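Local coordinates for putative amidohydrolase (Unidentified, PDB 3MKV), which is a zinc-dependent prolidase of the amidohydrolase superfamily, probably hydrolysing dipeptides that end in proline, at residues 62-67 / 360-365. Sequence-based numbering, arbitrary orientation.
Sequences IDLHVH and AEVLGM. With ZN (zinc ion), chain I.
The zinc-binding HxH motif of the amidohydrolase barrel, His65 and His67, follows strand 56-63 round a corner at Leu64; Ile62 in that strand and Leu64 at the corner pack on the last turn of helix 348-362 and on Leu363 just after it. No hydrogen bond crosses between 62-67 and 360-365; the contact is apolar and buried. Leu64 and Val362 meet tip to tip, with Leu64 CD1 3.5 Å from Val362 CG2. The other methyl of Leu64 has two neighbours: CD2 lies 3.7 Å from Leu363 CD2 and 4.0 Å from Val362 CG1. The two leucines run antiparallel alongside each other. Leu363 uses its second branch on Ile62. Leu363 CD1 comes 3.8 Å from Ile62 CG2, again tip to tip. The long arm of Ile62 is extended (chi2 -176°), which brings Ile62 CD1 to 3.9 Å from Ala360 N, with Ala360 CB at 4.1 Å.

The fold is a TIM-like barrel, and helix 348-362 lies against its first strand, 56-63. Gly364 ends the helix in a Schellman motif, with positive phi, Met365 N bonded to Ala360 O at 2.8 Å and Gly364 N bonded to Glu361 O. Ile62 and Leu64 face the helix, while Asp63 between them points away from it. Asp63 OD1 accepts the backbone N-H of His65 in an Asx turn, at 2.8 Å and almost straight (170°). Asp63 thus hydrogen-bonds across the corner at Leu64 and, through OD2, to Thr325 and Gln335. Beyond it, His65 and His67 each bind the same zinc through NE2. Asp326 and the carboxylated Lys193 complete that site. Second-shell bonds from His65 ND1 to Glu253 and from His67 ND1 to the Gly109 carbonyl help fix the rotation of the two rings.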
loop_
_atom_site.group_PDB
_atom_site.type_symbol
_atom_site.label_atom_id
_atom_site.label_comp_id
_atom_site.label_asym_id
_atom_site.label_seq_id
_atom_site.Cartn_x
_atom_site.Cartn_y
_atom_site.Cartn_z
ATOM N N ILE A 62 -16.844 3.140 -44.483
ATOM C CA ILE A 62 -16.356 2.590 -43.218
ATOM C C ILE A 62 -14.852 2.835 -43.064
ATOM O O ILE A 62 -14.073 2.490 -43.943
ATOM C CB ILE A 62 -16.647 1.067 -43.148
ATOM C CG1 ILE A 62 -18.132 0.798 -43.444
ATOM C CG2 ILE A 62 -16.215 0.480 -41.799
ATOM C CD1 ILE A 62 -18.554 -0.656 -43.301
ATOM N N ASP A 63 -14.443 3.445 -41.956
ATOM C CA ASP A 63 -13.011 3.580 -41.658
ATOM C C ASP A 63 -12.603 2.706 -40.468
ATOM O O ASP A 63 -13.127 2.854 -39.351
ATOM C CB ASP A 63 -12.607 5.040 -41.430
ATOM C CG ASP A 63 -11.107 5.208 -41.286
ATOM O OD1 ASP A 63 -10.431 4.238 -40.881
ATOM O OD2 ASP A 63 -10.595 6.310 -41.572
ATOM N N LEU A 64 -11.659 1.797 -40.723
ATOM C CA LEU A 64 -11.326 0.727 -39.785
ATOM C C LEU A 64 -10.243 1.111 -38.792
ATOM O O LEU A 64 -9.873 0.312 -37.931
ATOM C CB LEU A 64 -10.897 -0.534 -40.539
ATOM C CG LEU A 64 -11.976 -1.406 -41.175
ATOM C CD1 LEU A 64 -11.344 -2.651 -41.821
ATOM C CD2 LEU A 64 -13.018 -1.804 -40.130
ATOM N N HIS A 65 -9.730 2.328 -38.900
ATOM C CA HIS A 65 -8.654 2.751 -38.007
ATOM C C HIS A 65 -8.653 4.252 -37.750
ATOM O O HIS A 65 -7.969 5.007 -38.416
ATOM C CB HIS A 65 -7.284 2.301 -38.538
ATOM C CG HIS A 65 -6.209 2.309 -37.501
ATOM N ND1 HIS A 65 -5.499 1.179 -37.155
ATOM C CD2 HIS A 65 -5.734 3.305 -36.717
ATOM C CE1 HIS A 65 -4.632 1.480 -36.204
ATOM N NE2 HIS A 65 -4.756 2.763 -35.919
ATOM N N VAL A 66 -9.423 4.681 -36.766
ATOM C CA VAL A 66 -9.383 6.072 -36.354
ATOM C C VAL A 66 -9.078 6.146 -34.868
ATOM O O VAL A 66 -9.199 5.161 -34.142
ATOM C CB VAL A 66 -10.732 6.816 -36.653
ATOM C CG1 VAL A 66 -11.067 6.749 -38.128
ATOM C CG2 VAL A 66 -11.867 6.223 -35.843
ATOM N N HIS A 67 -8.661 7.326 -34.431
ATOM C CA HIS A 67 -8.600 7.649 -33.016
ATOM C C HIS A 67 -9.400 8.919 -32.775
ATOM O O HIS A 67 -8.972 10.018 -33.099
ATOM C CB HIS A 67 -7.155 7.812 -32.562
ATOM C CG HIS A 67 -6.333 6.577 -32.759
ATOM N ND1 HIS A 67 -6.421 5.487 -31.922
ATOM C CD2 HIS A 67 -5.418 6.255 -33.703
ATOM C CE1 HIS A 67 -5.591 4.548 -32.337
ATOM N NE2 HIS A 67 -4.974 4.986 -33.420
ATOM N N ALA A 360 -16.739 -4.063 -43.866
ATOM C CA ALA A 360 -17.906 -4.652 -43.218
ATOM C C ALA A 360 -17.610 -6.089 -42.792
ATOM O O ALA A 360 -18.099 -6.577 -41.770
ATOM C CB ALA A 360 -19.095 -4.613 -44.152
ATOM N N GLU A 361 -16.795 -6.764 -43.590
ATOM C CA GLU A 361 -16.428 -8.133 -43.310
ATOM C C GLU A 361 -15.582 -8.152 -42.039
ATOM O O GLU A 361 -15.813 -8.952 -41.129
ATOM C CB GLU A 361 -15.645 -8.703 -44.490
ATOM C CG GLU A 361 -16.025 -10.128 -44.863
ATOM C CD GLU A 361 -15.114 -10.721 -45.939
ATOM O OE1 GLU A 361 -14.610 -9.949 -46.795
ATOM O OE2 GLU A 361 -14.905 -11.959 -45.925
ATOM N N VAL A 362 -14.602 -7.254 -41.984
ATOM C CA VAL A 362 -13.767 -7.096 -40.802
ATOM C C VAL A 362 -14.576 -6.916 -39.513
ATOM O O VAL A 362 -14.134 -7.322 -38.437
ATOM C CB VAL A 362 -12.812 -5.901 -40.947
ATOM C CG1 VAL A 362 -12.102 -5.626 -39.623
ATOM C CG2 VAL A 362 -11.812 -6.153 -42.072
ATOM N N LEU A 363 -15.755 -6.313 -39.628
ATOM C CA LEU A 363 -16.569 -5.975 -38.466
ATOM C C LEU A 363 -17.586 -7.052 -38.145
ATOM O O LEU A 363 -18.349 -6.921 -37.184
ATOM C CB LEU A 363 -17.321 -4.656 -38.703
ATOM C CG LEU A 363 -16.513 -3.394 -39.010
ATOM C CD1 LEU A 363 -17.430 -2.266 -39.441
ATOM C CD2 LEU A 363 -15.703 -2.964 -37.807
ATOM N N GLY A 364 -17.609 -8.106 -38.953
ATOM C CA GLY A 364 -18.581 -9.181 -38.791
ATOM C C GLY A 364 -19.970 -8.695 -39.158
ATOM O O GLY A 364 -20.971 -9.133 -38.581
ATOM N N MET A 365 -20.023 -7.775 -40.119
ATOM C CA MET A 365 -21.272 -7.141 -40.518
ATOM C C MET A 365 -21.587 -7.339 -42.002
ATOM O O MET A 365 -22.233 -6.490 -42.621
ATOM C CB MET A 365 -21.273 -5.644 -40.154
ATOM C CG MET A 365 -21.247 -5.346 -38.648
ATOM S SD MET A 365 -22.822 -5.675 -37.798
ATOM C CE MET A 365 -22.241 -6.166 -36.191
HETATM ZN ZN ZN I . -3.673 4.042 -34.738
#